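Local coordinates for ribosomal RNA processing protein 6 (Trypanosoma brucei brucei, PDB 4NLB), which probably degrades and trims RNA from its 3' end as a 3'-5' exoribonuclease of the nuclear exosome, here represented by its catalytic core, at residues Ala94-His99 / Leu111-Thr116; Leu158-Gly163 / Glu263-Pro268. One frame throughout, in Å; residues are numbered along the deposited sequence.

Contact 1: Ala94-His99 / Leu111-Thr116; sequences AVDLEH and LMQIST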
# COMPACT_ATOMS: atom_id res chain seq x y z
N ALA A 94 13.73 2.49 -10.77
CA ALA A 94 13.25 1.45 -9.87
C ALA A 94 12.49 2.14 -8.77
O ALA A 94 12.94 3.17 -8.26
CB ALA A 94 14.39 0.62 -9.31
N VAL A 95 11.31 1.62 -8.44
CA VAL A 95 10.45 2.25 -7.46
C VAL A 95 9.93 1.25 -6.44
O VAL A 95 9.60 0.13 -6.77
CB VAL A 95 9.29 3.05 -8.13
CG1 VAL A 95 8.58 3.96 -7.12
CG2 VAL A 95 9.78 3.87 -9.32
N ASP A 96 9.87 1.70 -5.18
CA ASP A 96 9.29 0.98 -4.06
C ASP A 96 8.60 1.95 -3.14
O ASP A 96 8.90 3.15 -3.14
CB ASP A 96 10.30 0.12 -3.30
CG ASP A 96 9.61 -1.02 -2.55
OD1 ASP A 96 8.57 -1.51 -3.06
OD2 ASP A 96 10.08 -1.38 -1.45
N LEU A 97 7.65 1.44 -2.36
CA LEU A 97 6.83 2.19 -1.43
C LEU A 97 6.82 1.49 -0.09
O LEU A 97 6.79 0.27 -0.04
CB LEU A 97 5.38 2.25 -1.97
CG LEU A 97 4.92 3.49 -2.76
CD1 LEU A 97 5.74 3.74 -3.97
CD2 LEU A 97 3.47 3.34 -3.18
N GLU A 98 6.82 2.27 0.98
CA GLU A 98 6.68 1.80 2.36
C GLU A 98 5.33 2.35 2.85
O GLU A 98 4.95 3.47 2.50
CB GLU A 98 7.87 2.21 3.25
CG GLU A 98 9.15 1.42 2.95
CD GLU A 98 9.05 -0.09 2.90
OE1 GLU A 98 8.27 -0.67 3.70
OE2 GLU A 98 9.75 -0.71 2.07
N HIS A 99 4.58 1.53 3.57
CA HIS A 99 3.20 1.86 3.96
C HIS A 99 2.93 1.68 5.45
O HIS A 99 3.69 1.00 6.15
CB HIS A 99 2.30 0.93 3.13
CG HIS A 99 0.83 1.23 3.11
ND1 HIS A 99 -0.08 0.41 3.75
CD2 HIS A 99 0.14 2.15 2.38
CE1 HIS A 99 -1.28 0.90 3.46
NE2 HIS A 99 -1.19 1.94 2.64
N LEU A 111 6.63 6.27 2.59
CA LEU A 111 7.88 6.57 1.93
C LEU A 111 7.89 6.00 0.52
O LEU A 111 7.29 4.94 0.26
CB LEU A 111 8.98 5.91 2.74
CG LEU A 111 10.23 6.69 3.10
CD1 LEU A 111 9.93 8.05 3.72
CD2 LEU A 111 11.09 5.87 4.02
N MET A 112 8.59 6.70 -0.39
CA MET A 112 8.81 6.27 -1.76
C MET A 112 10.31 6.23 -2.04
O MET A 112 11.01 7.21 -1.82
CB MET A 112 8.09 7.18 -2.78
CG MET A 112 8.28 6.71 -4.21
SD MET A 112 7.70 7.87 -5.46
CE MET A 112 5.99 7.41 -5.49
N GLN A 113 10.78 5.10 -2.52
CA GLN A 113 12.19 4.91 -2.87
C GLN A 113 12.31 4.84 -4.38
O GLN A 113 11.48 4.23 -5.04
CB GLN A 113 12.77 3.66 -2.19
CG GLN A 113 12.63 3.71 -0.68
CD GLN A 113 11.42 2.97 -0.20
OE1 GLN A 113 11.35 1.74 -0.22
NE2 GLN A 113 10.44 3.71 0.29
N ILE A 114 13.30 5.52 -4.92
CA ILE A 114 13.58 5.57 -6.35
C ILE A 114 15.07 5.42 -6.53
O ILE A 114 15.87 6.11 -5.89
CB ILE A 114 13.05 6.87 -7.09
CG1 ILE A 114 11.53 7.10 -6.89
CG2 ILE A 114 13.34 6.80 -8.60
CD1 ILE A 114 11.16 8.59 -6.60
N SER A 115 15.44 4.53 -7.42
CA SER A 115 16.82 4.36 -7.81
C SER A 115 16.93 4.57 -9.32
O SER A 115 16.09 4.08 -10.07
CB SER A 115 17.32 2.97 -7.43
OG SER A 115 17.47 2.85 -6.02
N THR A 116 17.93 5.33 -9.75
CA THR A 116 18.29 5.51 -11.16
C THR A 116 19.58 4.70 -11.31
O THR A 116 20.09 4.18 -10.31
CB THR A 116 18.52 7.01 -11.58
OG1 THR A 116 19.77 7.51 -11.07
CG2 THR A 116 17.36 7.92 -11.21

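Contact 2: Leu158-Gly163 / Glu263-Pro268; sequences LQKDFG and ERYEKP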
# COMPACT_ATOMS: atom_id res chain seq x y z
N LEU A 158 -0.54 4.24 -4.77
CA LEU A 158 -0.23 5.44 -5.56
C LEU A 158 -1.50 6.23 -5.90
O LEU A 158 -1.50 7.46 -5.83
CB LEU A 158 0.54 5.06 -6.83
CG LEU A 158 2.02 4.63 -6.66
CD1 LEU A 158 2.63 4.22 -8.01
CD2 LEU A 158 2.83 5.72 -5.96
N GLN A 159 -2.59 5.51 -6.22
CA GLN A 159 -3.89 6.05 -6.55
C GLN A 159 -4.58 6.59 -5.30
O GLN A 159 -5.00 7.74 -5.30
CB GLN A 159 -4.78 4.99 -7.20
CG GLN A 159 -4.23 4.44 -8.48
CD GLN A 159 -5.07 3.30 -9.01
OE1 GLN A 159 -6.28 3.21 -8.76
NE2 GLN A 159 -4.45 2.44 -9.78
N LYS A 160 -4.71 5.77 -4.25
CA LYS A 160 -5.35 6.16 -2.98
C LYS A 160 -4.73 7.45 -2.41
O LYS A 160 -5.44 8.43 -2.18
CB LYS A 160 -5.23 5.01 -1.97
CG LYS A 160 -5.63 5.34 -0.54
CD LYS A 160 -4.63 4.77 0.42
CE LYS A 160 -4.81 3.31 0.70
NZ LYS A 160 -3.55 2.66 1.13
N ASP A 161 -3.42 7.47 -2.26
CA ASP A 161 -2.71 8.59 -1.64
C ASP A 161 -2.36 9.76 -2.52
O ASP A 161 -2.28 10.88 -2.02
CB ASP A 161 -1.43 8.07 -0.97
CG ASP A 161 -1.71 7.16 0.22
OD1 ASP A 161 -2.42 7.59 1.15
OD2 ASP A 161 -1.27 6.00 0.19
N PHE A 162 -2.10 9.54 -3.81
CA PHE A 162 -1.57 10.64 -4.61
C PHE A 162 -2.24 10.93 -5.93
O PHE A 162 -1.92 11.93 -6.55
CB PHE A 162 -0.07 10.36 -4.88
CG PHE A 162 0.76 9.92 -3.69
CD1 PHE A 162 0.79 10.69 -2.52
CD2 PHE A 162 1.55 8.79 -3.76
CE1 PHE A 162 1.55 10.28 -1.42
CE2 PHE A 162 2.32 8.38 -2.66
CZ PHE A 162 2.32 9.13 -1.50
N GLY A 163 -3.09 10.02 -6.39
CA GLY A 163 -3.68 10.13 -7.72
C GLY A 163 -2.63 9.87 -8.78
O GLY A 163 -2.68 10.46 -9.87
N GLU A 263 -5.25 -1.83 -12.72
CA GLU A 263 -6.05 -2.11 -11.53
C GLU A 263 -6.40 -0.80 -10.83
O GLU A 263 -5.63 0.17 -10.92
CB GLU A 263 -5.35 -3.07 -10.58
CG GLU A 263 -5.56 -4.49 -11.06
CD GLU A 263 -4.85 -5.59 -10.29
OE1 GLU A 263 -4.63 -5.44 -9.06
OE2 GLU A 263 -4.53 -6.62 -10.93
N ARG A 264 -7.57 -0.77 -10.18
CA ARG A 264 -8.03 0.43 -9.49
C ARG A 264 -8.06 0.19 -8.01
O ARG A 264 -8.45 -0.89 -7.54
CB ARG A 264 -9.46 0.84 -9.89
CG ARG A 264 -9.80 0.97 -11.37
CD ARG A 264 -11.31 1.18 -11.52
NE ARG A 264 -12.06 -0.07 -11.32
CZ ARG A 264 -12.75 -0.38 -10.22
NH1 ARG A 264 -12.82 0.47 -9.20
NH2 ARG A 264 -13.38 -1.55 -10.14
N TYR A 265 -7.71 1.25 -7.27
CA TYR A 265 -7.82 1.25 -5.83
C TYR A 265 -9.31 1.28 -5.50
O TYR A 265 -10.09 2.01 -6.13
CB TYR A 265 -7.12 2.47 -5.18
CG TYR A 265 -7.41 2.55 -3.70
CD1 TYR A 265 -6.89 1.60 -2.82
CD2 TYR A 265 -8.31 3.48 -3.19
CE1 TYR A 265 -7.20 1.63 -1.46
CE2 TYR A 265 -8.64 3.51 -1.83
CZ TYR A 265 -8.09 2.57 -0.97
OH TYR A 265 -8.39 2.59 0.37
N GLU A 266 -9.70 0.46 -4.52
CA GLU A 266 -11.07 0.37 -4.01
C GLU A 266 -10.94 0.38 -2.52
O GLU A 266 -10.19 -0.45 -1.97
CB GLU A 266 -11.79 -0.93 -4.46
CG GLU A 266 -12.09 -1.02 -5.95
CD GLU A 266 -13.06 -2.12 -6.34
OE1 GLU A 266 -12.85 -3.29 -5.93
OE2 GLU A 266 -14.03 -1.82 -7.08
N LYS A 267 -11.64 1.32 -1.87
CA LYS A 267 -11.72 1.49 -0.42
C LYS A 267 -12.11 0.16 0.26
O LYS A 267 -12.86 -0.61 -0.35
CB LYS A 267 -12.76 2.56 -0.07
CG LYS A 267 -12.31 3.99 -0.32
CD LYS A 267 -12.99 4.93 0.65
CE LYS A 267 -13.96 5.83 -0.04
NZ LYS A 267 -14.85 6.50 0.92
N PRO A 268 -11.62 -0.15 1.50
CA PRO A 268 -12.01 -1.42 2.15
C PRO A 268 -13.53 -1.48 2.30
O PRO A 268 -14.13 -0.46 2.64
CB PRO A 268 -11.31 -1.37 3.50
CG PRO A 268 -10.18 -0.40 3.32
CD PRO A 268 -10.72 0.63 2.37

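Contact 1: Ala94-His99 / Leu111-Thr116
Met112 carries its CG anti to the backbone N (chi1 -178°), which sets it alongside Leu97 and across Val95 of the neighbouring strand: Met112 CG lies 3.9 Å from Leu97 CD1 and 4.0 Å from Val95 CG1. Leu97 and Met112 run side by side and point the same way, an apolar layer on one face of the sheet. On the other face Gln113 bends at chi2 (96°), so that its amide folds back between Asp96 and Glu98. Gln113 OE1 comes 3.6 Å from Asp96 OD2 and 3.7 Å from Glu98 OE2; these are acceptors packed together, not hydrogen bonds. The Gln113 amide and the Glu98 carboxylate are tilted by only 24° but meet at their oxygens, not face to face, whereas the amide stands almost upright to the carboxylate of Asp96. Backbone hydrogen bonds hold the antiparallel register, with Asp96 and Gln113 a hydrogen-bonded pair and Asp96 O receiving Gln113 N at 2.8 Å. Asp96 and Glu98 form the D-x-E pattern of DEDD exonucleases, and Asp154 and Asp222 bring their carboxylates close by, consistent with the metal-binding site of relatives. This hairpin lies at the heart of the RNase H-like sheet, flanked by strands 120-124 and 145-148. Helix 152-162 covers the Leu97 and Met112 face, while helix 213-224 packs over Gln113 and Asp96.

Contact 2: Leu158-Gly163 / Glu263-Pro268
Gln159 reaches from helix 152-162 to the backbone of Glu263 and Tyr265. Its CB packs 4.0 Å from Tyr265 CB, and beyond CG the chain runs extended to CD, where the amide divides its two polar atoms between the carbonyl of Glu263 and the N-H of Tyr265, two residues apart. Gln159 OE1 accepts the N-H of Tyr265, 2.8 Å from Tyr265 N, the donor standing above the carbonyl plane. Gln159 NE2 gives a nearly straight bond (171°) to Glu263 O, also 2.8 Å long, and this acceptor lies in the amide plane. With one acceptor and one donor bond in use, the amide is fixed against a flip, and two backbone polar groups of a segment without regular structure are satisfied. The next residue, Lys160, takes the ring of Tyr265: its CB sits 3.5 Å from the ring centroid, directly over one face in a CH-pi contact. With CG anti to the backbone N (chi1 170°), the lysine then crosses the ring obliquely, bringing Lys160 CE to 3.6 Å from Tyr265 CE1, while NZ makes weak hydrogen bonds to the carbonyls of Gln106 and Gly107. The Tyr265 hydroxyl is hydrogen-bonded to Gln106 OE1, and Phe20 makes an edge-to-face stack with the ring. Glu263 forms salt bridges with Arg156 and Arg152, so the loop between helices 249-261 and 275-280 is held along helix 152-162, whose other side faces strand 108-115.

Contact 1 closes before contact 2 opens, and their centres lie about 17 Å apart. Helix 152-162 joins them: Leu158 turns to the sheet, Leu158 CD2 lying 3.6 Å from Met112 CE, whereas Gln159 and Lys160 turn to residues 263-268. The result is three layers, with the hairpin of the nuclease sheet, the helix, and then a loop that follows helix 249-261. Asp154, on that same helix, brings its carboxylate near Asp96, so one helix carries Asp154 towards the probable active site and, on another side, packs against residues 263-268. Pro268 O hydrogen-bonds to Arg307 of helix 289-309, tying the loop to that helix as well.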